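Local atomic coordinates of cytosolic IMP-GMP specific 5'-nucleotidase (Legionella pneumophila subsp. pneumophila, PDB entry 4OHF), a protein that probably hydrolyses purine nucleoside 5'-monophosphates such as IMP and GMP with the help of a magnesium ion bound in its HAD-type active site. Residues B[29-43]-B[176-188]. Numbering follows the deposited sequence.
Sequences IRYNSKNFESLVYDL and IIIKNLKKYVIRE
Residues 30-31 and 185-186 form a short, weakly bonded antiparallel pairing, in which Asn32 N meets Tyr184 O almost head-on (2.7 Å, N-H...O 165°) and Tyr31 and Val185 face each other as a non-hydrogen-bonded pair. Next to the pairing a salt bridge joins Arg30 to Glu188: the Arg30 chain bends at chi2 and chi3 to bring NE 2.9 Å from Glu188 OE2. The guanidinium and carboxylate planes are nearly perpendicular, and OE2 alone of the two carboxylate oxygens meets the guanidinium, taking a bond from NE and a weak one from NH2. Ile186 CG2 lies over one guanidinium face, while the other carboxylate oxygen, OE1, is hydrogen-bonded to Ser435 OG. Tyr31 links the strand pair to the magnesium site of the HAD-type fold: its ring has Ile177 CD1 at its edge, and its OH hydrogen-bonds to OD1 of Asp25, a magnesium ligand, and to Tyr215 OH. Asn32 is the N-cap of helix 33-51, its OD1 accepting from Asn35 N, and Asn35 ND2 in turn reaches back to Lys183 O (3.2 Å), in the plane of that carbonyl. The Tyr184 ring presents its edge to Asn35 O, and its CZ lies 3.9 Å from Leu39 CG, the two side chains crossing at about a right angle. Leu39 CD1 touches both Ile176 CG2 (3.8 Å) and Ile177 CG2 (3.9 Å); one turn on, Leu43 CD2 meets Ile176 CD1 tip to tip.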
# COMPACT_ATOMS: atom_id res chain seq x y z
N ILE B 29 1.88 -28.58 -25.24
CA ILE B 29 1.45 -28.58 -26.63
C ILE B 29 1.98 -27.34 -27.34
O ILE B 29 1.67 -26.21 -26.97
CB ILE B 29 -0.08 -28.63 -26.71
CG1 ILE B 29 -0.54 -30.00 -26.22
CG2 ILE B 29 -0.55 -28.37 -28.13
CD1 ILE B 29 -2.05 -30.15 -26.13
N ARG B 30 2.80 -27.54 -28.37
CA ARG B 30 3.38 -26.40 -29.09
C ARG B 30 2.47 -25.75 -30.14
O ARG B 30 1.72 -26.43 -30.84
CB ARG B 30 4.71 -26.81 -29.72
CG ARG B 30 5.92 -26.08 -29.15
CD ARG B 30 7.02 -27.02 -28.70
NE ARG B 30 7.53 -27.87 -29.77
CZ ARG B 30 8.12 -27.44 -30.89
NH1 ARG B 30 8.29 -26.14 -31.09
NH2 ARG B 30 8.54 -28.31 -31.79
N TYR B 31 2.54 -24.43 -30.22
CA TYR B 31 1.76 -23.66 -31.18
C TYR B 31 2.68 -22.90 -32.12
O TYR B 31 3.80 -22.54 -31.76
CB TYR B 31 0.87 -22.64 -30.47
CG TYR B 31 -0.39 -23.20 -29.85
CD1 TYR B 31 -1.58 -23.24 -30.56
CD2 TYR B 31 -0.38 -23.66 -28.53
CE1 TYR B 31 -2.75 -23.71 -29.97
CE2 TYR B 31 -1.54 -24.14 -27.94
CZ TYR B 31 -2.72 -24.16 -28.67
OH TYR B 31 -3.87 -24.65 -28.10
N ASN B 32 2.18 -22.65 -33.32
CA ASN B 32 2.91 -21.88 -34.31
C ASN B 32 2.78 -20.42 -33.86
O ASN B 32 1.74 -19.78 -34.06
CB ASN B 32 2.24 -22.07 -35.67
CG ASN B 32 2.96 -21.35 -36.77
OD1 ASN B 32 3.14 -20.12 -36.74
ND2 ASN B 32 3.40 -22.11 -37.76
N SER B 33 3.83 -19.90 -33.23
CA SER B 33 3.82 -18.54 -32.70
C SER B 33 3.31 -17.43 -33.60
O SER B 33 2.44 -16.66 -33.20
CB SER B 33 5.21 -18.16 -32.18
OG SER B 33 5.50 -18.81 -30.96
N LYS B 34 3.86 -17.34 -34.81
CA LYS B 34 3.45 -16.30 -35.74
C LYS B 34 1.96 -16.39 -36.01
O LYS B 34 1.22 -15.43 -35.82
CB LYS B 34 4.23 -16.43 -37.04
CG LYS B 34 4.81 -15.12 -37.55
CD LYS B 34 3.98 -14.46 -38.63
CE LYS B 34 4.02 -15.23 -39.94
NZ LYS B 34 3.26 -16.52 -39.90
N ASN B 35 1.52 -17.56 -36.46
CA ASN B 35 0.11 -17.74 -36.76
C ASN B 35 -0.79 -17.45 -35.57
O ASN B 35 -1.83 -16.80 -35.72
CB ASN B 35 -0.16 -19.15 -37.27
CG ASN B 35 0.48 -19.40 -38.61
OD1 ASN B 35 0.72 -18.47 -39.38
ND2 ASN B 35 0.76 -20.67 -38.91
N PHE B 36 -0.39 -17.93 -34.40
CA PHE B 36 -1.18 -17.73 -33.20
C PHE B 36 -1.20 -16.26 -32.77
O PHE B 36 -2.27 -15.74 -32.41
CB PHE B 36 -0.64 -18.62 -32.08
CG PHE B 36 -1.38 -18.49 -30.79
CD1 PHE B 36 -1.10 -17.44 -29.92
CD2 PHE B 36 -2.38 -19.40 -30.44
CE1 PHE B 36 -1.81 -17.29 -28.72
CE2 PHE B 36 -3.09 -19.26 -29.25
CZ PHE B 36 -2.81 -18.21 -28.39
N GLU B 37 -0.05 -15.58 -32.81
CA GLU B 37 -0.01 -14.16 -32.43
C GLU B 37 -0.92 -13.40 -33.38
O GLU B 37 -1.74 -12.60 -32.95
CB GLU B 37 1.39 -13.58 -32.54
CG GLU B 37 2.35 -13.93 -31.42
CD GLU B 37 1.90 -13.43 -30.05
OE1 GLU B 37 1.07 -12.50 -29.97
OE2 GLU B 37 2.41 -13.98 -29.05
N SER B 38 -0.76 -13.66 -34.67
CA SER B 38 -1.56 -13.02 -35.70
C SER B 38 -3.05 -13.18 -35.45
O SER B 38 -3.81 -12.21 -35.58
CB SER B 38 -1.20 -13.60 -37.06
OG SER B 38 -2.06 -13.05 -38.05
N LEU B 39 -3.49 -14.39 -35.10
CA LEU B 39 -4.90 -14.62 -34.84
C LEU B 39 -5.33 -13.69 -33.72
O LEU B 39 -6.28 -12.90 -33.88
CB LEU B 39 -5.13 -16.07 -34.42
CG LEU B 39 -6.48 -16.74 -34.75
CD1 LEU B 39 -6.78 -17.77 -33.69
CD2 LEU B 39 -7.61 -15.73 -34.83
N VAL B 40 -4.64 -13.76 -32.58
CA VAL B 40 -4.95 -12.92 -31.44
C VAL B 40 -5.00 -11.46 -31.87
O VAL B 40 -5.89 -10.73 -31.47
CB VAL B 40 -3.93 -13.07 -30.30
CG1 VAL B 40 -4.22 -12.06 -29.20
CG2 VAL B 40 -4.00 -14.47 -29.72
N TYR B 41 -4.04 -11.05 -32.68
CA TYR B 41 -4.02 -9.68 -33.15
C TYR B 41 -5.35 -9.38 -33.86
O TYR B 41 -6.08 -8.46 -33.47
CB TYR B 41 -2.83 -9.46 -34.08
CG TYR B 41 -2.76 -8.09 -34.72
CD1 TYR B 41 -3.36 -7.85 -35.96
CD2 TYR B 41 -2.06 -7.04 -34.12
CE1 TYR B 41 -3.26 -6.61 -36.58
CE2 TYR B 41 -1.96 -5.80 -34.73
CZ TYR B 41 -2.55 -5.59 -35.96
OH TYR B 41 -2.45 -4.37 -36.59
N ASP B 42 -5.68 -10.18 -34.89
CA ASP B 42 -6.93 -9.98 -35.62
C ASP B 42 -8.15 -9.96 -34.70
O ASP B 42 -8.86 -8.97 -34.62
CB ASP B 42 -7.13 -11.06 -36.68
CG ASP B 42 -6.07 -11.01 -37.77
OD1 ASP B 42 -5.48 -9.94 -37.99
OD2 ASP B 42 -5.83 -12.06 -38.41
N LEU B 43 -8.39 -11.06 -33.99
CA LEU B 43 -9.54 -11.12 -33.10
C LEU B 43 -9.65 -9.89 -32.19
O LEU B 43 -10.74 -9.35 -32.02
CB LEU B 43 -9.49 -12.39 -32.24
CG LEU B 43 -9.51 -13.73 -32.98
CD1 LEU B 43 -9.35 -14.86 -31.99
CD2 LEU B 43 -10.80 -13.86 -33.76
N ILE B 176 -11.75 -21.11 -33.40
CA ILE B 176 -10.97 -20.91 -34.60
C ILE B 176 -9.76 -21.84 -34.67
O ILE B 176 -9.47 -22.40 -35.73
CB ILE B 176 -10.48 -19.46 -34.73
CG1 ILE B 176 -11.66 -18.53 -34.97
CG2 ILE B 176 -9.51 -19.35 -35.89
CD1 ILE B 176 -11.27 -17.08 -35.13
N ILE B 177 -9.05 -22.04 -33.56
CA ILE B 177 -7.90 -22.93 -33.62
C ILE B 177 -8.37 -24.39 -33.71
O ILE B 177 -7.69 -25.22 -34.29
CB ILE B 177 -6.88 -22.74 -32.44
CG1 ILE B 177 -7.29 -23.56 -31.24
CG2 ILE B 177 -6.73 -21.28 -32.09
CD1 ILE B 177 -6.65 -24.91 -31.22
N ILE B 178 -9.53 -24.69 -33.14
CA ILE B 178 -10.06 -26.05 -33.21
C ILE B 178 -10.37 -26.40 -34.65
O ILE B 178 -10.07 -27.50 -35.12
CB ILE B 178 -11.36 -26.22 -32.38
CG1 ILE B 178 -11.05 -26.21 -30.89
CG2 ILE B 178 -12.02 -27.53 -32.73
CD1 ILE B 178 -12.29 -26.38 -30.00
N LYS B 179 -10.97 -25.46 -35.37
CA LYS B 179 -11.33 -25.69 -36.77
C LYS B 179 -10.12 -25.60 -37.69
O LYS B 179 -10.25 -25.73 -38.90
CB LYS B 179 -12.35 -24.65 -37.23
CG LYS B 179 -11.75 -23.27 -37.48
CD LYS B 179 -12.54 -22.46 -38.51
CE LYS B 179 -12.46 -23.08 -39.89
NZ LYS B 179 -13.14 -22.26 -40.91
N ASN B 180 -8.94 -25.38 -37.12
CA ASN B 180 -7.74 -25.25 -37.93
C ASN B 180 -6.49 -25.77 -37.26
O ASN B 180 -5.39 -25.26 -37.48
CB ASN B 180 -7.54 -23.79 -38.30
CG ASN B 180 -7.49 -23.58 -39.77
OD1 ASN B 180 -6.70 -24.23 -40.48
ND2 ASN B 180 -8.32 -22.66 -40.27
N LEU B 181 -6.66 -26.80 -36.44
CA LEU B 181 -5.56 -27.39 -35.69
C LEU B 181 -4.23 -27.54 -36.41
O LEU B 181 -3.19 -27.14 -35.87
CB LEU B 181 -6.00 -28.73 -35.10
CG LEU B 181 -7.12 -28.58 -34.07
CD1 LEU B 181 -7.62 -29.94 -33.62
CD2 LEU B 181 -6.61 -27.77 -32.89
N LYS B 182 -4.22 -28.07 -37.63
CA LYS B 182 -2.93 -28.23 -38.29
C LYS B 182 -2.23 -26.95 -38.69
O LYS B 182 -1.07 -26.97 -39.07
CB LYS B 182 -3.03 -29.17 -39.49
CG LYS B 182 -3.82 -28.67 -40.67
CD LYS B 182 -3.47 -29.52 -41.89
CE LYS B 182 -3.20 -30.99 -41.50
NZ LYS B 182 -2.74 -31.85 -42.65
N LYS B 183 -2.93 -25.83 -38.60
CA LYS B 183 -2.31 -24.55 -38.92
C LYS B 183 -1.81 -23.89 -37.63
O LYS B 183 -0.94 -23.03 -37.67
CB LYS B 183 -3.33 -23.63 -39.59
CG LYS B 183 -2.82 -22.20 -39.80
CD LYS B 183 -3.95 -21.24 -40.12
CE LYS B 183 -3.39 -19.83 -40.32
NZ LYS B 183 -4.49 -18.86 -40.60
N TYR B 184 -2.35 -24.31 -36.48
CA TYR B 184 -1.97 -23.70 -35.22
C TYR B 184 -1.11 -24.53 -34.27
O TYR B 184 -0.16 -23.99 -33.70
CB TYR B 184 -3.21 -23.20 -34.49
CG TYR B 184 -3.81 -22.00 -35.17
CD1 TYR B 184 -3.16 -20.76 -35.15
CD2 TYR B 184 -5.01 -22.11 -35.88
CE1 TYR B 184 -3.68 -19.66 -35.82
CE2 TYR B 184 -5.54 -21.02 -36.56
CZ TYR B 184 -4.87 -19.79 -36.52
OH TYR B 184 -5.40 -18.70 -37.18
N VAL B 185 -1.40 -25.81 -34.11
CA VAL B 185 -0.59 -26.62 -33.20
C VAL B 185 0.45 -27.51 -33.88
O VAL B 185 0.18 -28.20 -34.86
CB VAL B 185 -1.49 -27.46 -32.23
CG1 VAL B 185 -2.93 -27.35 -32.62
CG2 VAL B 185 -1.04 -28.93 -32.20
N ILE B 186 1.66 -27.47 -33.33
CA ILE B 186 2.78 -28.25 -33.84
C ILE B 186 2.86 -29.56 -33.08
O ILE B 186 2.80 -29.59 -31.86
CB ILE B 186 4.11 -27.49 -33.65
CG1 ILE B 186 4.11 -26.19 -34.44
CG2 ILE B 186 5.27 -28.33 -34.12
CD1 ILE B 186 5.31 -25.32 -34.19
N ARG B 187 3.00 -30.66 -33.82
CA ARG B 187 3.12 -31.98 -33.22
C ARG B 187 4.60 -32.35 -33.12
O ARG B 187 5.41 -31.95 -33.95
CB ARG B 187 2.38 -33.00 -34.07
CG ARG B 187 0.86 -32.89 -33.97
CD ARG B 187 0.19 -33.48 -35.19
NE ARG B 187 -1.06 -34.16 -34.85
CZ ARG B 187 -1.89 -34.68 -35.75
NH1 ARG B 187 -1.60 -34.61 -37.05
NH2 ARG B 187 -2.99 -35.30 -35.34
N GLU B 188 4.95 -33.12 -32.10
CA GLU B 188 6.34 -33.49 -31.91
C GLU B 188 6.44 -34.83 -31.20
O GLU B 188 6.10 -34.93 -30.02
CB GLU B 188 7.07 -32.41 -31.10
CG GLU B 188 8.49 -32.78 -30.65
CD GLU B 188 9.15 -31.70 -29.78
OE1 GLU B 188 10.29 -31.94 -29.31
OE2 GLU B 188 8.54 -30.63 -29.57